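Local coordinates for glycosyl hydrolases family 31 family protein (Aspergillus niger, PDB 6DRU) that releases alpha-xylose from the non-reducing terminal glucose of xyloglucan oligosaccharides, as a retaining-type glycoside hydrolase of family 31, at residues I584-S587 with Y588-R592; L706-R709 with E710-L713. All coordinates share one frame; numbering follows the deposited sequence.

Contact 1. Residues I584-S587 with Y588-R592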
loop_
_atom_site.group_PDB
_atom_site.type_symbol
_atom_site.label_atom_id
_atom_site.label_comp_id
_atom_site.label_asym_id
_atom_site.label_seq_id
_atom_site.Cartn_x
_atom_site.Cartn_y
_atom_site.Cartn_z
ATOM N N ILE A 584 3.302 -15.652 59.329
ATOM C CA ILE A 584 2.622 -14.509 58.725
ATOM C C ILE A 584 1.960 -14.917 57.414
ATOM O O ILE A 584 0.803 -14.567 57.147
ATOM C CB ILE A 584 3.606 -13.344 58.516
ATOM C CG1 ILE A 584 4.404 -13.075 59.790
ATOM C CG2 ILE A 584 2.862 -12.092 58.090
ATOM C CD1 ILE A 584 5.375 -11.923 59.660
ATOM N N ILE A 585 2.686 -15.657 56.575
ATOM C CA ILE A 585 2.153 -16.058 55.276
ATOM C C ILE A 585 0.982 -17.019 55.448
ATOM O O ILE A 585 -0.037 -16.907 54.756
ATOM C CB ILE A 585 3.270 -16.672 54.412
ATOM C CG1 ILE A 585 4.417 -15.673 54.238
ATOM C CG2 ILE A 585 2.722 -17.092 53.057
ATOM C CD1 ILE A 585 5.637 -16.256 53.560
ATOM N N VAL A 586 1.108 -17.978 56.369
ATOM C CA VAL A 586 0.053 -18.967 56.568
ATOM C C VAL A 586 -1.193 -18.325 57.170
ATOM O O VAL A 586 -2.318 -18.772 56.911
ATOM C CB VAL A 586 0.580 -20.128 57.433
ATOM C CG1 VAL A 586 -0.522 -21.134 57.721
ATOM C CG2 VAL A 586 1.747 -20.814 56.736
ATOM N N SER A 587 -1.026 -17.261 57.960
ATOM C CA SER A 587 -2.185 -16.581 58.530
ATOM C C SER A 587 -3.055 -15.969 57.441
ATOM O O SER A 587 -4.288 -16.061 57.495
ATOM C CB SER A 587 -1.734 -15.505 59.517
ATOM O OG SER A 587 -1.179 -14.390 58.841
ATOM N N TYR A 588 -2.434 -15.344 56.438
ATOM C CA TYR A 588 -3.205 -14.766 55.344
ATOM C C TYR A 588 -3.824 -15.840 54.461
ATOM O O TYR A 588 -4.877 -15.610 53.856
ATOM C CB TYR A 588 -2.323 -13.826 54.524
ATOM C CG TYR A 588 -2.154 -12.467 55.164
ATOM C CD1 TYR A 588 -3.179 -11.530 55.125
ATOM C CD2 TYR A 588 -0.977 -12.123 55.818
ATOM C CE1 TYR A 588 -3.036 -10.287 55.712
ATOM C CE2 TYR A 588 -0.825 -10.882 56.407
ATOM C CZ TYR A 588 -1.857 -9.969 56.351
ATOM O OH TYR A 588 -1.713 -8.732 56.934
ATOM N N ILE A 589 -3.189 -17.012 54.368
ATOM C CA ILE A 589 -3.807 -18.132 53.663
ATOM C C ILE A 589 -5.088 -18.556 54.369
ATOM O O ILE A 589 -6.120 -18.794 53.729
ATOM C CB ILE A 589 -2.812 -19.302 53.537
ATOM C CG1 ILE A 589 -1.668 -18.929 52.592
ATOM C CG2 ILE A 589 -3.521 -20.558 53.050
ATOM C CD1 ILE A 589 -0.637 -20.025 52.421
ATOM N N HIS A 590 -5.044 -18.658 55.699
ATOM C CA HIS A 590 -6.243 -19.005 56.455
ATOM C C HIS A 590 -7.291 -17.899 56.379
ATOM O O HIS A 590 -8.489 -18.181 56.268
ATOM C CB HIS A 590 -5.877 -19.299 57.908
ATOM C CG HIS A 590 -5.328 -20.675 58.126
ATOM N ND1 HIS A 590 -4.019 -20.905 58.489
ATOM C CD2 HIS A 590 -5.915 -21.892 58.036
ATOM C CE1 HIS A 590 -3.821 -22.206 58.612
ATOM N NE2 HIS A 590 -4.955 -22.827 58.343
ATOM N N LEU A 591 -6.860 -16.636 56.445
ATOM C CA LEU A 591 -7.798 -15.525 56.319
ATOM C C LEU A 591 -8.504 -15.551 54.969
ATOM O O LEU A 591 -9.691 -15.218 54.872
ATOM C CB LEU A 591 -7.070 -14.195 56.518
ATOM C CG LEU A 591 -7.896 -12.926 56.292
ATOM C CD1 LEU A 591 -9.079 -12.876 57.250
ATOM C CD2 LEU A 591 -7.030 -11.682 56.432
ATOM N N ARG A 592 -7.783 -15.942 53.914
ATOM C CA ARG A 592 -8.387 -16.046 52.591
ATOM C C ARG A 592 -9.546 -17.035 52.597
ATOM O O ARG A 592 -10.625 -16.750 52.063
ATOM C CB ARG A 592 -7.327 -16.458 51.568
ATOM C CG ARG A 592 -7.861 -16.718 50.169
ATOM C CD ARG A 592 -8.273 -15.428 49.485
ATOM N NE ARG A 592 -8.832 -15.670 48.158
ATOM C CZ ARG A 592 -9.183 -14.708 47.310
ATOM N NH1 ARG A 592 -9.036 -13.434 47.648
ATOM N NH2 ARG A 592 -9.682 -15.021 46.123
#
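Two successive turns of helix 582-594, in the TIM-barrel domain of this family 31 enzyme, meet through Ile584 and Tyr588, Val586 and His590, and the i to i+4 backbone bonds that join them. Ile589 N to Ile585 O, at 3.2 Å, and Leu591 N to Ser587 O, at 2.8 Å, are ordinary alpha-helical bonds. Tyr588 N makes only a weak bond to Ile584 O, at 3.4 Å, and the same carbonyl oxygen also takes the hydroxyl of Ser587 OG at 2.6 Å. That hydroxyl arrives 29° out of the carbonyl plane. With chi1 at 73°, Ser587 OG sits between its own backbone N and carbonyl carbon, folded back toward the preceding turn where Ile584 O lies.

The Tyr588 ring presents an edge to Ile584 O, and farther out its CE2 rests against Ile584 CG2. On this inner side the helix packs on helix 535-548: Ile584 touches Val542, Ile585 lies on Tyr541 and Leu545, and Tyr588 touches Ala546. The phenol then spans to the next domain, its OH hydrogen-bonded to Gln699 O, while the guanidinium of Arg592 is held by backbone carbonyls that include Leu250 O and Leu551 O.

His590 is on the solvent side, its side chain running alongside Val586 and pointing the same way. Val586 O accepts the backbone bond from His590 N at 3.0 Å and a weak, bent one from ND1 (126° at the hydrogen), and the ring's CE1 lies 3.6 Å from Val586 CG1.

Contact 2. Residues L706-R709 with E710-L713. With NAG (2-acetamido-2-deoxy-beta-D-glucopyranose), chain K.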
loop_
_atom_site.group_PDB
_atom_site.type_symbol
_atom_site.label_atom_id
_atom_site.label_comp_id
_atom_site.label_asym_id
_atom_site.label_seq_id
_atom_site.Cartn_x
_atom_site.Cartn_y
_atom_site.Cartn_z
ATOM N N LEU A 706 -16.789 -1.498 56.688
ATOM C CA LEU A 706 -18.061 -0.898 57.054
ATOM C C LEU A 706 -18.975 -1.957 57.652
ATOM O O LEU A 706 -18.879 -3.144 57.324
ATOM C CB LEU A 706 -18.729 -0.255 55.839
ATOM C CG LEU A 706 -17.972 0.907 55.196
ATOM C CD1 LEU A 706 -18.581 1.279 53.853
ATOM C CD2 LEU A 706 -17.953 2.107 56.127
ATOM N N GLY A 707 -19.869 -1.516 58.532
ATOM C CA GLY A 707 -20.712 -2.453 59.239
ATOM C C GLY A 707 -19.887 -3.326 60.175
ATOM O O GLY A 707 -18.721 -3.058 60.473
ATOM N N SER A 708 -20.528 -4.390 60.647
ATOM C CA SER A 708 -19.863 -5.324 61.541
ATOM C C SER A 708 -19.036 -6.331 60.750
ATOM O O SER A 708 -19.353 -6.670 59.606
ATOM C CB SER A 708 -20.880 -6.055 62.416
ATOM O OG SER A 708 -20.356 -7.287 62.881
ATOM N N ARG A 709 -17.963 -6.812 61.379
ATOM C CA ARG A 709 -17.112 -7.794 60.719
ATOM C C ARG A 709 -17.829 -9.127 60.574
ATOM O O ARG A 709 -17.660 -9.829 59.569
ATOM C CB ARG A 709 -15.819 -7.990 61.510
ATOM C CG ARG A 709 -15.003 -9.183 61.038
ATOM C CD ARG A 709 -14.059 -9.687 62.112
ATOM N NE ARG A 709 -13.009 -8.730 62.431
ATOM C CZ ARG A 709 -11.788 -9.080 62.818
ATOM N NH1 ARG A 709 -11.469 -10.363 62.928
ATOM N NH2 ARG A 709 -10.886 -8.148 63.087
ATOM N N GLU A 710 -18.652 -9.484 61.560
ATOM C CA GLU A 710 -19.299 -10.785 61.543
ATOM C C GLU A 710 -20.368 -10.872 60.460
ATOM O O GLU A 710 -20.683 -11.976 60.002
ATOM C CB GLU A 710 -19.874 -11.088 62.931
ATOM C CG GLU A 710 -20.534 -12.449 63.074
ATOM C CD GLU A 710 -22.039 -12.386 62.952
ATOM O OE1 GLU A 710 -22.571 -11.294 62.653
ATOM O OE2 GLU A 710 -22.688 -13.433 63.163
ATOM N N GLU A 711 -20.913 -9.733 60.020
ATOM C CA GLU A 711 -21.882 -9.749 58.929
ATOM C C GLU A 711 -21.199 -9.924 57.580
ATOM O O GLU A 711 -21.674 -10.694 56.737
ATOM C CB GLU A 711 -22.694 -8.455 58.899
ATOM C CG GLU A 711 -22.941 -7.804 60.234
ATOM C CD GLU A 711 -23.567 -6.432 60.079
ATOM O OE1 GLU A 711 -24.795 -6.355 59.862
ATOM O OE2 GLU A 711 -22.825 -5.430 60.146
ATOM N N LEU A 712 -20.090 -9.214 57.355
ATOM C CA LEU A 712 -19.378 -9.354 56.090
ATOM C C LEU A 712 -18.777 -10.743 55.945
ATOM O O LEU A 712 -18.723 -11.281 54.833
ATOM C CB LEU A 712 -18.307 -8.263 55.964
ATOM C CG LEU A 712 -16.928 -8.392 56.617
ATOM C CD1 LEU A 712 -15.930 -9.077 55.692
ATOM C CD2 LEU A 712 -16.416 -7.020 57.030
ATOM N N LEU A 713 -18.340 -11.348 57.052
ATOM C CA LEU A 713 -17.881 -12.730 57.008
ATOM C C LEU A 713 -19.021 -13.701 56.737
ATOM O O LEU A 713 -18.765 -14.846 56.349
ATOM C CB LEU A 713 -17.180 -13.093 58.318
ATOM C CG LEU A 713 -15.652 -13.151 58.300
ATOM C CD1 LEU A 713 -15.057 -11.830 57.850
ATOM C CD2 LEU A 713 -15.121 -13.535 59.671
HETATM C C1 NAG K . -11.642 -7.455 66.786
HETATM C C2 NAG K . -10.697 -8.241 67.664
HETATM C C3 NAG K . -10.621 -9.661 67.242
HETATM C C4 NAG K . -12.009 -10.258 67.143
HETATM C C5 NAG K . -12.904 -9.383 66.291
HETATM C C6 NAG K . -14.318 -9.921 66.308
HETATM C C7 NAG K . -8.849 -7.075 68.797
HETATM C C8 NAG K . -9.618 -7.103 70.101
HETATM N N2 NAG K . -9.408 -7.644 67.624
HETATM O O3 NAG K . -9.813 -10.369 68.155
HETATM O O4 NAG K . -11.927 -11.540 66.566
HETATM O O5 NAG K . -12.904 -8.072 66.799
HETATM O O6 NAG K . -15.152 -9.068 65.555
HETATM O O7 NAG K . -7.747 -6.565 68.753
#
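The N-terminal cap of the short helix 709-712, at the surface of the protein, brings Ser708 against Glu710 and Glu711. Ser708 OG accepts from Glu710 N at 3.1 Å, while in the reverse direction Ser708 N donates to Glu711 OE2 at 2.6 Å. The carboxylate oxygen is met nearly along its C-O axis. Behind this bond the glutamate chain stays extended beyond CG (chi2 171°), which carries OE2 back past the start of the helix, and its CG packs 3.5 Å from Ser708 CB. The serine hydroxyl is brought to the helix side by a chi1 of 157°, roughly opposite its own backbone N.

The reciprocal pair makes a capping box, with Ser708 as the N-cap residue that follows Gly707 in the loop leaving strand 703-705. Gly707 has a positive phi, and its C lies 3.6 Å from Glu711 OE2. The negative carboxylate at this end of the helix would be expected to interact favourably with the helix dipole. Within the turn, Leu713 N bonds to Arg709 O at 3.0 Å, whereas Leu712 N and Glu711 N reach Ser708 O only weakly.

Arg709 leaves the helix in the other direction, its CG running beside Leu713 CD1 and its chain bending at chi3. This turns the guanidinium under an N-acetylglucosamine of a glycan attached to the protein: C5 of the sugar stands over the centre of one face, 3.7 Å from Arg709 CZ. Trp680 engages the same arginine in a cation-pi contact and also touches Leu713, and Asn683 packs nearby, while NAG O6 lies 3.7 Å from Arg709 CD.

How the contacts relate
Along the chain, contact 1 comes first, within the long helix 582-594 of the TIM-barrel domain, and contact 2 follows more than a hundred residues later, near the C terminus. They are in series, neither nested nor crossed, and each is local: contact 1 joins consecutive helical turns, whereas contact 2 closes the turn from strand 703-705 into helix 709-712. Their centres lie 19 Å apart, and their nearest atoms, about 6 Å apart, do not touch. The 680-684 loop, between strands 677-679 and 685-686, touches both contacts, through Trp681 on Tyr588 of contact 1 and Trp680 on Arg709 and Leu713 of contact 2.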